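Local atomic coordinates of ABC transporter, substrate binding protein (Mannopine) (Agrobacterium fabrum, PDB entry 5L9S), a protein that probably binds the opine mannopine in the periplasm and delivers it to an ABC transporter, here in its open, unliganded form. Residues I7-T10 / Y14-A17; A21-F26 / I32-V37; A128-L133 / R140-F145. All blocks are in the same frame, centred on the assembly; numbering follows the deposited sequence.

Overall arrangement
Contacts 1 and 2 follow each other along one beta-alpha-beta unit, strand 4-9, helix 12-30 and strand 33-38. Contact 1 lies at the turn into the helix and contact 2 further on, where the helix packs on strand 33-38. Their centres are about 10 Å apart, and they touch through Ile7, whose backbone pairs with strand 33-38 and whose side chain meets Phe23 and Val34. Contact 3 comes later in the chain, on the opposite side of its centre, about 33 Å from contact 1 and about 41 Å from contact 2, centre to centre. This fits the two-lobed architecture of periplasmic binding proteins, with contacts 1 and 2 in one lobe and contact 3 in the other.

Contact 1: I7-T10 / Y14-A17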
ATOM      1  N   ILE A   7     -20.367  -4.498  -0.622  1.00 52.98           N
ATOM      2  CA  ILE A   7     -18.960  -4.144  -0.763  1.00 49.85           C
ATOM      3  C   ILE A   7     -18.182  -5.280  -1.447  1.00 55.08           C
ATOM      4  O   ILE A   7     -18.374  -6.447  -1.095  1.00 54.44           O
ATOM      5  CB  ILE A   7     -18.310  -3.677   0.603  1.00 50.26           C
ATOM      6  CG1 ILE A   7     -16.861  -3.126   0.404  1.00 48.58           C
ATOM      7  CG2 ILE A   7     -18.358  -4.758   1.694  1.00 47.71           C
ATOM      8  CD1 ILE A   7     -16.292  -2.286   1.544  1.00 59.00           C
ATOM      9  N   ALA A   8     -17.281  -4.930  -2.403  1.00 52.04           N
ATOM     10  CA  ALA A   8     -16.426  -5.908  -3.077  1.00 50.62           C
ATOM     11  C   ALA A   8     -14.983  -5.812  -2.568  1.00 55.42           C
ATOM     12  O   ALA A   8     -14.440  -4.714  -2.424  1.00 54.53           O
ATOM     13  CB  ALA A   8     -16.477  -5.724  -4.576  1.00 51.78           C
ATOM     14  N   THR A   9     -14.386  -6.979  -2.268  1.00 52.99           N
ATOM     15  CA  THR A   9     -13.010  -7.134  -1.772  1.00 52.10           C
ATOM     16  C   THR A   9     -12.346  -8.258  -2.591  1.00 58.86           C
ATOM     17  O   THR A   9     -13.025  -8.887  -3.419  1.00 60.68           O
ATOM     18  CB  THR A   9     -12.995  -7.460  -0.239  1.00 56.35           C
ATOM     19  OG1 THR A   9     -13.472  -8.785   0.001  1.00 56.96           O
ATOM     20  CG2 THR A   9     -13.775  -6.462   0.608  1.00 53.21           C
ATOM     21  N   THR A  10     -11.040  -8.534  -2.339  1.00 54.37           N
ATOM     22  CA  THR A  10     -10.306  -9.627  -2.994  1.00 54.45           C
ATOM     23  C   THR A  10     -10.690 -10.979  -2.377  1.00 60.89           C
ATOM     24  O   THR A  10     -10.337 -12.025  -2.933  1.00 62.92           O
ATOM     25  CB  THR A  10      -8.797  -9.415  -2.991  1.00 55.85           C
ATOM     26  OG1 THR A  10      -8.348  -9.240  -1.639  1.00 58.36           O
ATOM     27  CG2 THR A  10      -8.361  -8.278  -3.887  1.00 51.69           C
ATOM     28  N   TYR A  14      -8.246 -11.315   3.774  1.00 50.43           N
ATOM     29  CA  TYR A  14      -8.495  -9.886   3.746  1.00 48.78           C
ATOM     30  C   TYR A  14      -9.951  -9.612   4.152  1.00 50.90           C
ATOM     31  O   TYR A  14     -10.189  -8.845   5.088  1.00 50.26           O
ATOM     32  CB  TYR A  14      -8.175  -9.359   2.334  1.00 50.17           C
ATOM     33  CG  TYR A  14      -7.970  -7.860   2.186  1.00 51.83           C
ATOM     34  CD1 TYR A  14      -7.876  -7.028   3.300  1.00 52.00           C
ATOM     35  CD2 TYR A  14      -7.871  -7.274   0.930  1.00 53.70           C
ATOM     36  CE1 TYR A  14      -7.713  -5.648   3.164  1.00 49.10           C
ATOM     37  CE2 TYR A  14      -7.707  -5.894   0.778  1.00 54.53           C
ATOM     38  CZ  TYR A  14      -7.621  -5.085   1.898  1.00 59.64           C
ATOM     39  OH  TYR A  14      -7.449  -3.732   1.717  1.00 57.45           O
ATOM     40  N   GLU A  15     -10.905 -10.298   3.505  1.00 47.02           N
ATOM     41  CA  GLU A  15     -12.338 -10.196   3.769  1.00 47.63           C
ATOM     42  C   GLU A  15     -12.697 -10.632   5.190  1.00 54.28           C
ATOM     43  O   GLU A  15     -13.524  -9.989   5.836  1.00 55.97           O
ATOM     44  CB  GLU A  15     -13.071 -11.046   2.756  1.00 49.82           C
ATOM     45  CG  GLU A  15     -14.579 -10.933   2.724  1.00 54.77           C
ATOM     46  CD  GLU A  15     -15.105 -11.695   1.528  1.00 71.70           C
ATOM     47  OE1 GLU A  15     -15.309 -11.063   0.463  1.00 78.21           O
ATOM     48  OE2 GLU A  15     -15.175 -12.943   1.611  1.00 62.50           O
ATOM     49  N   LYS A  16     -12.071 -11.714   5.673  1.00 50.95           N
ATOM     50  CA  LYS A  16     -12.281 -12.277   7.011  1.00 51.14           C
ATOM     51  C   LYS A  16     -11.903 -11.285   8.084  1.00 52.65           C
ATOM     52  O   LYS A  16     -12.678 -11.101   9.026  1.00 55.26           O
ATOM     53  CB  LYS A  16     -11.473 -13.568   7.151  1.00 54.75           C
ATOM     54  CG  LYS A  16     -11.940 -14.523   8.241  1.00 78.22           C
ATOM     55  CD  LYS A  16     -10.969 -15.707   8.377  1.00 94.01           C
ATOM     56  CE  LYS A  16     -11.316 -16.933   7.536  1.00112.71           C
ATOM     57  NZ  LYS A  16     -11.041 -16.733   6.081  1.00119.37           N
ATOM     58  N   ALA A  17     -10.735 -10.613   7.935  1.00 45.24           N
ATOM     59  CA  ALA A  17     -10.244  -9.587   8.868  1.00 43.48           C
ATOM     60  C   ALA A  17     -11.232  -8.387   8.939  1.00 50.00           C
ATOM     61  O   ALA A  17     -11.540  -7.893  10.032  1.00 51.00           O
ATOM     62  CB  ALA A  17      -8.858  -9.113   8.449  1.00 41.76           C
TER
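Thr9 and Thr10 meet Glu15 and Tyr14 in a small contact made largely by two threonine hydroxyls, where strand 4-9 gives way to helix 12-30 in the first beta-alpha connection of the chain. The backbones run close, with Thr9 CA 6.4 Å from Glu15 CA, and 177 Å² of surface is buried. On the strand side it is the hydroxyls that do the touching.

Thr9 OG1 lies 3.0 Å from Glu15 OE1 and rests against the aliphatic part of the same side chain, 3.6 Å from Glu15 CB. Glu15 has its CG anti to the backbone N (chi1 -172°) and stays extended at the next bond, which carries the carboxylate back from the helix to the strand end; the two side chains cross nearly at right angles. Thr9 OG1 accepts a hydrogen bond from the backbone N of Gly11, a short link within the turn itself. The other carboxylate oxygen, Glu15 OE2, forms a salt bridge with Arg19 one helical turn on.

Thr10 makes a different approach. Its OG1 comes to the edge of the Tyr14 ring, close to the ring plane and 3.3 Å from Tyr14 CD2, and touches neither face. The far end of that ring is held elsewhere, since Tyr14 OH is hydrogen-bonded to Asp236 OD2.

Thr9 is buried and Thr10 exposed, so the contact passes from interior to surface within two residues. Strand 4-9 runs here between the parallel strands 33-38 and 61-65. Leu63 of strand 61-65 touches both Thr9 and Tyr14, Thr10 faces Asp41 and Lys44 of helix 41-53, and Leu271 of helix 261-271 packs on Tyr14.

Contact 2: A21-F26 / I32-V37; sequences AWFEPF and IKVVTV
The second half of a beta-alpha-beta crossover is built here: Phe23 and Phe26 of helix 12-30 pack on Ile32, Val34 and Thr36, along strand 33-38 and the residue just before it. Helix segment and strand run roughly antiparallel, at 145°, with their axes 8.0 Å apart. The helix is irregular at this point, with a wider pi-type turn at residues 21-23 and a kink at Pro25, whose nitrogen carries no hydrogen for a bond to the preceding turn.

Val34 sits between the two phenylalanines and turns CG1 to the Phe23 ring and CG2 chiefly to Phe26. Its CG1, anti to the backbone N (chi1 -168°), lies over a face of the Phe23 ring in a CH-pi contact, 4.0 Å from the ring centroid and displaced toward the rim. Its CG2 reaches Phe26 CD2 at 3.7 Å. Further along the strand, Thr36 turns its methyl inward, and CG2 comes within 3.5 Å of Phe23 CE2. At the other end, the Phe26 ring leans on Ile32, with Phe26 CE2 3.6 Å from Ile32 CB and Phe26 CZ 3.7 Å from Ile32 CD1. On the helix itself, Phe23 CE1 lies against a face of the Trp22 indole, continuing the aromatic layer toward helix 247-258, where Trp22 meets Trp257.

Thr36 OG1 is hydrogen-bonded to Arg19 NH1, so this threonine offers its methyl to the aromatic ring while its hydroxyl serves a charged residue. Thr27 OG1 bonds to Phe23 O and Ile32 O, which can share its one proton, and ties the helix to the residue just before the strand. Between the segments themselves the side-chain contacts are apolar, dispersion and ring-methyl packing, while polar bonds from Thr27 and Arg19 hold the margins.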
ATOM      1  N   ALA A  21     -13.571  -7.177  12.218  1.00 54.29           N
ATOM      2  CA  ALA A  21     -13.224  -5.871  12.762  1.00 52.37           C
ATOM      3  C   ALA A  21     -14.106  -4.712  12.320  1.00 55.64           C
ATOM      4  O   ALA A  21     -14.210  -3.730  13.052  1.00 54.48           O
ATOM      5  CB  ALA A  21     -11.771  -5.564  12.441  1.00 50.97           C
ATOM      6  N   TRP A  22     -14.733  -4.817  11.129  1.00 53.05           N
ATOM      7  CA  TRP A  22     -15.473  -3.716  10.537  1.00 52.32           C
ATOM      8  C   TRP A  22     -16.936  -4.007  10.202  1.00 58.52           C
ATOM      9  O   TRP A  22     -17.795  -3.224  10.604  1.00 60.29           O
ATOM     10  CB  TRP A  22     -14.682  -3.254   9.295  1.00 48.10           C
ATOM     11  CG  TRP A  22     -15.236  -2.113   8.493  1.00 48.79           C
ATOM     12  CD1 TRP A  22     -16.095  -1.144   8.913  1.00 53.46           C
ATOM     13  CD2 TRP A  22     -14.878  -1.779   7.152  1.00 46.92           C
ATOM     14  NE1 TRP A  22     -16.332  -0.257   7.899  1.00 53.02           N
ATOM     15  CE2 TRP A  22     -15.582  -0.613   6.810  1.00 52.07           C
ATOM     16  CE3 TRP A  22     -14.009  -2.346   6.207  1.00 46.39           C
ATOM     17  CZ2 TRP A  22     -15.464  -0.008   5.554  1.00 51.22           C
ATOM     18  CZ3 TRP A  22     -13.947  -1.790   4.942  1.00 47.45           C
ATOM     19  CH2 TRP A  22     -14.645  -0.617   4.633  1.00 49.47           C
ATOM     20  N   PHE A  23     -17.233  -5.088   9.473  1.00 55.37           N
ATOM     21  CA  PHE A  23     -18.601  -5.380   9.019  1.00 56.41           C
ATOM     22  C   PHE A  23     -19.534  -5.847  10.110  1.00 63.02           C
ATOM     23  O   PHE A  23     -20.595  -5.243  10.258  1.00 65.81           O
ATOM     24  CB  PHE A  23     -18.604  -6.353   7.833  1.00 57.65           C
ATOM     25  CG  PHE A  23     -17.708  -5.900   6.696  1.00 56.90           C
ATOM     26  CD1 PHE A  23     -17.514  -4.541   6.433  1.00 59.12           C
ATOM     27  CD2 PHE A  23     -17.090  -6.827   5.869  1.00 56.73           C
ATOM     28  CE1 PHE A  23     -16.691  -4.126   5.390  1.00 58.63           C
ATOM     29  CE2 PHE A  23     -16.261  -6.405   4.823  1.00 58.02           C
ATOM     30  CZ  PHE A  23     -16.056  -5.059   4.601  1.00 56.13           C
ATOM     31  N   GLU A  24     -19.179  -6.904  10.864  1.00 59.49           N
ATOM     32  CA  GLU A  24     -20.028  -7.383  11.953  1.00 61.97           C
ATOM     33  C   GLU A  24     -20.230  -6.294  13.016  1.00 65.31           C
ATOM     34  O   GLU A  24     -21.407  -6.010  13.290  1.00 67.45           O
ATOM     35  CB  GLU A  24     -19.563  -8.724  12.543  1.00 63.87           C
ATOM     36  CG  GLU A  24     -19.978  -9.900  11.667  1.00 82.93           C
ATOM     37  CD  GLU A  24     -19.277 -11.236  11.866  1.00113.43           C
ATOM     38  OE1 GLU A  24     -18.339 -11.319  12.693  1.00103.57           O
ATOM     39  OE2 GLU A  24     -19.666 -12.205  11.175  1.00115.99           O
ATOM     40  N   PRO A  25     -19.168  -5.570  13.515  1.00 58.46           N
ATOM     41  CA  PRO A  25     -19.427  -4.487  14.493  1.00 59.59           C
ATOM     42  C   PRO A  25     -20.394  -3.411  13.981  1.00 65.39           C
ATOM     43  O   PRO A  25     -21.265  -2.972  14.741  1.00 68.31           O
ATOM     44  CB  PRO A  25     -18.022  -3.933  14.792  1.00 58.49           C
ATOM     45  CG  PRO A  25     -17.097  -5.068  14.484  1.00 60.54           C
ATOM     46  CD  PRO A  25     -17.711  -5.741  13.298  1.00 56.31           C
ATOM     47  N   PHE A  26     -20.282  -3.047  12.682  1.00 59.37           N
ATOM     48  CA  PHE A  26     -21.141  -2.058  12.017  1.00 59.93           C
ATOM     49  C   PHE A  26     -22.604  -2.474  12.068  1.00 66.79           C
ATOM     50  O   PHE A  26     -23.439  -1.691  12.527  1.00 69.47           O
ATOM     51  CB  PHE A  26     -20.699  -1.845  10.551  1.00 58.95           C
ATOM     52  CG  PHE A  26     -21.595  -0.920   9.756  1.00 61.18           C
ATOM     53  CD1 PHE A  26     -21.532   0.459   9.936  1.00 63.86           C
ATOM     54  CD2 PHE A  26     -22.470  -1.423   8.799  1.00 62.83           C
ATOM     55  CE1 PHE A  26     -22.345   1.312   9.201  1.00 65.85           C
ATOM     56  CE2 PHE A  26     -23.280  -0.564   8.056  1.00 66.87           C
ATOM     57  CZ  PHE A  26     -23.209   0.797   8.260  1.00 65.57           C
ATOM     58  N   ILE A  32     -27.779  -2.429   9.724  1.00 79.35           N
ATOM     59  CA  ILE A  32     -27.513  -2.469   8.288  1.00 76.90           C
ATOM     60  C   ILE A  32     -26.625  -3.687   7.999  1.00 77.26           C
ATOM     61  O   ILE A  32     -25.513  -3.793   8.541  1.00 72.42           O
ATOM     62  CB  ILE A  32     -26.858  -1.144   7.797  1.00 77.72           C
ATOM     63  CG1 ILE A  32     -27.717   0.084   8.168  1.00 81.17           C
ATOM     64  CG2 ILE A  32     -26.563  -1.197   6.296  1.00 75.15           C
ATOM     65  CD1 ILE A  32     -26.909   1.374   8.406  1.00 86.44           C
ATOM     66  N   LYS A  33     -27.131  -4.595   7.138  1.00 74.73           N
ATOM     67  CA  LYS A  33     -26.452  -5.822   6.722  1.00 72.08           C
ATOM     68  C   LYS A  33     -25.347  -5.492   5.713  1.00 71.81           C
ATOM     69  O   LYS A  33     -25.540  -4.650   4.828  1.00 71.62           O
ATOM     70  CB  LYS A  33     -27.479  -6.801   6.135  1.00 77.14           C
ATOM     71  CG  LYS A  33     -26.975  -8.225   5.863  1.00 88.62           C
ATOM     72  CD  LYS A  33     -28.066  -9.113   5.220  1.00 96.97           C
ATOM     73  CE  LYS A  33     -27.501  -9.988   4.127  1.00102.54           C
ATOM     74  NZ  LYS A  33     -28.569 -10.688   3.357  1.00110.55           N
ATOM     75  N   VAL A  34     -24.175  -6.140   5.873  1.00 64.40           N
ATOM     76  CA  VAL A  34     -23.037  -5.958   4.966  1.00 60.35           C
ATOM     77  C   VAL A  34     -22.896  -7.220   4.110  1.00 64.88           C
ATOM     78  O   VAL A  34     -22.552  -8.284   4.628  1.00 64.15           O
ATOM     79  CB  VAL A  34     -21.699  -5.551   5.653  1.00 60.00           C
ATOM     80  CG1 VAL A  34     -20.681  -5.109   4.618  1.00 57.19           C
ATOM     81  CG2 VAL A  34     -21.910  -4.457   6.691  1.00 60.50           C
ATOM     82  N   VAL A  35     -23.195  -7.089   2.806  1.00 62.68           N
ATOM     83  CA  VAL A  35     -23.100  -8.135   1.788  1.00 62.79           C
ATOM     84  C   VAL A  35     -21.728  -7.968   1.118  1.00 65.30           C
ATOM     85  O   VAL A  35     -21.426  -6.896   0.576  1.00 64.24           O
ATOM     86  CB  VAL A  35     -24.273  -8.060   0.752  1.00 68.71           C
ATOM     87  CG1 VAL A  35     -24.230  -9.239  -0.220  1.00 68.55           C
ATOM     88  CG2 VAL A  35     -25.623  -8.015   1.451  1.00 71.32           C
ATOM     89  N   THR A  36     -20.891  -9.018   1.188  1.00 61.19           N
ATOM     90  CA  THR A  36     -19.538  -9.014   0.615  1.00 58.63           C
ATOM     91  C   THR A  36     -19.432  -9.829  -0.664  1.00 64.46           C
ATOM     92  O   THR A  36     -19.953 -10.946  -0.742  1.00 65.93           O
ATOM     93  CB  THR A  36     -18.486  -9.439   1.640  1.00 60.49           C
ATOM     94  OG1 THR A  36     -18.883 -10.661   2.264  1.00 61.32           O
ATOM     95  CG2 THR A  36     -18.239  -8.391   2.677  1.00 55.56           C
ATOM     96  N   VAL A  37     -18.761  -9.253  -1.680  1.00 60.03           N
ATOM     97  CA  VAL A  37     -18.536  -9.884  -2.982  1.00 59.88           C
ATOM     98  C   VAL A  37     -17.019 -10.031  -3.208  1.00 62.29           C
ATOM     99  O   VAL A  37     -16.263  -9.106  -2.910  1.00 60.54           O
ATOM    100  CB  VAL A  37     -19.261  -9.128  -4.127  1.00 64.43           C
ATOM    101  CG1 VAL A  37     -19.092  -9.845  -5.455  1.00 64.96           C
ATOM    102  CG2 VAL A  37     -20.740  -8.961  -3.813  1.00 66.59           C
TER

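Contact 3: A128-L133 / R140-F145; sequences ADMWDL and RSFPNF
A buried guanidinium, that of Arg140, is directed at backbone carbonyls: its NH1 donates to Met130 O, while NH2 is hydrogen-bonded to Phe136 O and Gly138 O in the loop between the segments. The bond from Arg140 NH1 to Met130 O is short, 2.8 Å, with an angle of 154° at the hydrogen, and NH1 stands above the carbonyl plane instead of along a lone pair. Bends at the second and third side-chain torsions swing the group back toward helix 127-130. Leu133 covers one face, its CD2 centred over the flat group and 3.5 Å from Arg140 CZ. Bonds through both terminal nitrogens and this methyl hold the guanidinium in place, and the charge probably strengthens its grip on the carbonyls.

Met130 also serves the apolar half of the contact. Its side chain runs counter to that of Arg140, CG lying 3.9 Å from Arg140 CD, and ends with CE over a face of the Phe142 ring in a CH-pi contact, 3.8 Å from the centroid. The sulfur follows obliquely, SD 4.7 Å from that centroid, in a Met-aromatic contact. Trp131 approaches the far end of the same ring, with its CH2 3.4 Å from Phe142 CZ and the ring planes inclined at 57°.

The contact joins helix 127-130 and the turn after it to strand 140-143, probably in the second lobe. Strand 140-143 runs parallel between strands 185-189 and 206-210. Leu181 of helix 171-181 packs on Trp131, Arg140 and Phe142 together, and Trp131 NE1 is hydrogen-bonded to Lys177 O of that helix.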
ATOM      1  N   ALA A 128      20.683   4.924  -0.039  1.00 51.66           N
ATOM      2  CA  ALA A 128      22.074   5.245  -0.374  1.00 53.28           C
ATOM      3  C   ALA A 128      22.991   4.105   0.048  1.00 58.71           C
ATOM      4  O   ALA A 128      23.931   3.791  -0.685  1.00 60.53           O
ATOM      5  CB  ALA A 128      22.499   6.536   0.303  1.00 54.58           C
ATOM      6  N   ASP A 129      22.689   3.445   1.178  1.00 53.61           N
ATOM      7  CA  ASP A 129      23.469   2.310   1.657  1.00 54.60           C
ATOM      8  C   ASP A 129      23.272   1.083   0.761  1.00 58.47           C
ATOM      9  O   ASP A 129      24.214   0.311   0.583  1.00 60.41           O
ATOM     10  CB  ASP A 129      23.109   1.982   3.102  1.00 55.57           C
ATOM     11  CG  ASP A 129      23.454   3.016   4.161  1.00 61.84           C
ATOM     12  OD1 ASP A 129      24.386   3.860   3.917  1.00 60.75           O
ATOM     13  OD2 ASP A 129      22.859   2.947   5.259  1.00 67.02           O
ATOM     14  N   MET A 130      22.068   0.926   0.160  1.00 52.77           N
ATOM     15  CA  MET A 130      21.795  -0.165  -0.795  1.00 52.08           C
ATOM     16  C   MET A 130      22.751  -0.038  -1.999  1.00 58.56           C
ATOM     17  O   MET A 130      23.213  -1.045  -2.533  1.00 59.30           O
ATOM     18  CB  MET A 130      20.315  -0.157  -1.237  1.00 51.51           C
ATOM     19  CG  MET A 130      19.960  -1.253  -2.235  1.00 54.21           C
ATOM     20  SD  MET A 130      18.286  -1.863  -2.024  1.00 53.91           S
ATOM     21  CE  MET A 130      18.271  -3.141  -3.099  1.00 52.00           C
ATOM     22  N   TRP A 131      23.116   1.200  -2.359  1.00 57.01           N
ATOM     23  CA  TRP A 131      24.043   1.474  -3.456  1.00 59.88           C
ATOM     24  C   TRP A 131      25.517   1.465  -3.010  1.00 68.67           C
ATOM     25  O   TRP A 131      26.407   1.615  -3.846  1.00 71.95           O
ATOM     26  CB  TRP A 131      23.705   2.816  -4.101  1.00 57.91           C
ATOM     27  CG  TRP A 131      22.880   2.690  -5.343  1.00 58.35           C
ATOM     28  CD1 TRP A 131      23.309   2.805  -6.637  1.00 63.10           C
ATOM     29  CD2 TRP A 131      21.469   2.426  -5.407  1.00 55.76           C
ATOM     30  NE1 TRP A 131      22.250   2.638  -7.502  1.00 61.41           N
ATOM     31  CE2 TRP A 131      21.107   2.408  -6.775  1.00 60.10           C
ATOM     32  CE3 TRP A 131      20.477   2.178  -4.442  1.00 54.41           C
ATOM     33  CZ2 TRP A 131      19.797   2.165  -7.196  1.00 57.61           C
ATOM     34  CZ3 TRP A 131      19.176   1.946  -4.862  1.00 53.93           C
ATOM     35  CH2 TRP A 131      18.850   1.926  -6.224  1.00 55.30           C
ATOM     36  N   ASP A 132      25.773   1.310  -1.702  1.00 65.47           N
ATOM     37  CA  ASP A 132      27.122   1.333  -1.121  1.00 67.69           C
ATOM     38  C   ASP A 132      27.651  -0.097  -0.925  1.00 73.42           C
ATOM     39  O   ASP A 132      27.584  -0.651   0.166  1.00 71.94           O
ATOM     40  CB  ASP A 132      27.070   2.118   0.204  1.00 68.61           C
ATOM     41  CG  ASP A 132      28.363   2.654   0.754  1.00 75.61           C
ATOM     42  OD1 ASP A 132      29.418   2.086   0.432  1.00 76.74           O
ATOM     43  OD2 ASP A 132      28.310   3.628   1.551  1.00 81.30           O
ATOM     44  N   LEU A 133      28.178  -0.686  -2.007  1.00 74.24           N
ATOM     45  CA  LEU A 133      28.729  -2.053  -2.047  1.00 76.68           C
ATOM     46  C   LEU A 133      30.040  -2.189  -1.291  1.00 84.06           C
ATOM     47  O   LEU A 133      30.387  -3.299  -0.852  1.00 86.54           O
ATOM     48  CB  LEU A 133      28.907  -2.525  -3.491  1.00 78.53           C
ATOM     49  CG  LEU A 133      27.633  -2.577  -4.308  1.00 81.23           C
ATOM     50  CD1 LEU A 133      27.938  -2.403  -5.766  1.00 83.69           C
ATOM     51  CD2 LEU A 133      26.834  -3.834  -4.014  1.00 81.63           C
ATOM     52  N   ARG A 140      22.084  -7.706  -4.343  1.00 58.40           N
ATOM     53  CA  ARG A 140      20.885  -6.889  -4.138  1.00 54.28           C
ATOM     54  C   ARG A 140      19.665  -7.574  -4.762  1.00 55.47           C
ATOM     55  O   ARG A 140      19.790  -8.480  -5.576  1.00 56.16           O
ATOM     56  CB  ARG A 140      20.993  -5.423  -4.659  1.00 53.73           C
ATOM     57  CG  ARG A 140      22.287  -4.635  -4.430  1.00 64.40           C
ATOM     58  CD  ARG A 140      22.475  -4.065  -3.047  1.00 74.69           C
ATOM     59  NE  ARG A 140      23.513  -4.836  -2.385  1.00 75.24           N
ATOM     60  CZ  ARG A 140      24.401  -4.393  -1.507  1.00 76.90           C
ATOM     61  NH1 ARG A 140      24.406  -3.120  -1.137  1.00 56.24           N
ATOM     62  NH2 ARG A 140      25.304  -5.214  -1.011  1.00 64.58           N
ATOM     63  N   SER A 141      18.487  -7.124  -4.379  1.00 51.20           N
ATOM     64  CA  SER A 141      17.214  -7.622  -4.895  1.00 50.56           C
ATOM     65  C   SER A 141      16.218  -6.488  -5.011  1.00 53.62           C
ATOM     66  O   SER A 141      16.101  -5.666  -4.097  1.00 52.01           O
ATOM     67  CB  SER A 141      16.662  -8.734  -4.007  1.00 52.25           C
ATOM     68  OG  SER A 141      15.372  -9.135  -4.439  1.00 57.26           O
ATOM     69  N   PHE A 142      15.533  -6.413  -6.157  1.00 51.48           N
ATOM     70  CA  PHE A 142      14.497  -5.406  -6.383  1.00 49.94           C
ATOM     71  C   PHE A 142      13.327  -6.098  -7.010  1.00 54.14           C
ATOM     72  O   PHE A 142      13.559  -7.038  -7.764  1.00 54.59           O
ATOM     73  CB  PHE A 142      14.967  -4.323  -7.368  1.00 52.68           C
ATOM     74  CG  PHE A 142      15.769  -3.182  -6.811  1.00 53.58           C
ATOM     75  CD1 PHE A 142      15.171  -2.220  -6.007  1.00 54.40           C
ATOM     76  CD2 PHE A 142      17.113  -3.036  -7.134  1.00 57.70           C
ATOM     77  CE1 PHE A 142      15.915  -1.151  -5.497  1.00 55.00           C
ATOM     78  CE2 PHE A 142      17.856  -1.968  -6.624  1.00 60.37           C
ATOM     79  CZ  PHE A 142      17.250  -1.027  -5.816  1.00 55.89           C
ATOM     80  N   PRO A 143      12.071  -5.619  -6.816  1.00 51.18           N
ATOM     81  CA  PRO A 143      10.953  -6.240  -7.547  1.00 51.31           C
ATOM     82  C   PRO A 143      11.037  -5.962  -9.041  1.00 59.98           C
ATOM     83  O   PRO A 143      11.571  -4.943  -9.490  1.00 60.75           O
ATOM     84  CB  PRO A 143       9.712  -5.588  -6.960  1.00 50.19           C
ATOM     85  CG  PRO A 143      10.169  -4.326  -6.355  1.00 53.43           C
ATOM     86  CD  PRO A 143      11.609  -4.501  -5.964  1.00 50.14           C
ATOM     87  N   ASN A 144      10.555  -6.909  -9.802  1.00 60.24           N
ATOM     88  CA  ASN A 144      10.463  -6.801 -11.239  1.00 63.40           C
ATOM     89  C   ASN A 144       9.043  -7.127 -11.659  1.00 71.13           C
ATOM     90  O   ASN A 144       8.741  -8.198 -12.203  1.00 72.67           O
ATOM     91  CB  ASN A 144      11.527  -7.620 -11.979  1.00 65.85           C
ATOM     92  CG  ASN A 144      11.324  -7.666 -13.479  1.00 80.00           C
ATOM     93  OD1 ASN A 144      11.061  -6.642 -14.136  1.00 65.20           O
ATOM     94  ND2 ASN A 144      11.359  -8.871 -14.027  1.00 73.80           N
ATOM     95  N   PHE A 145       8.159  -6.217 -11.292  1.00 68.89           N
ATOM     96  CA  PHE A 145       6.776  -6.221 -11.714  1.00 70.68           C
ATOM     97  C   PHE A 145       6.657  -4.965 -12.573  1.00 79.43           C
ATOM     98  O   PHE A 145       7.570  -4.117 -12.539  1.00 79.53           O
ATOM     99  CB  PHE A 145       5.752  -6.327 -10.563  1.00 69.99           C
ATOM    100  CG  PHE A 145       6.061  -5.706  -9.218  1.00 68.29           C
ATOM    101  CD1 PHE A 145       6.361  -4.349  -9.112  1.00 69.34           C
ATOM    102  CD2 PHE A 145       5.918  -6.447  -8.043  1.00 67.70           C
ATOM    103  CE1 PHE A 145       6.567  -3.764  -7.862  1.00 68.09           C
ATOM    104  CE2 PHE A 145       6.122  -5.861  -6.799  1.00 67.78           C
ATOM    105  CZ  PHE A 145       6.433  -4.520  -6.717  1.00 65.29           C
TER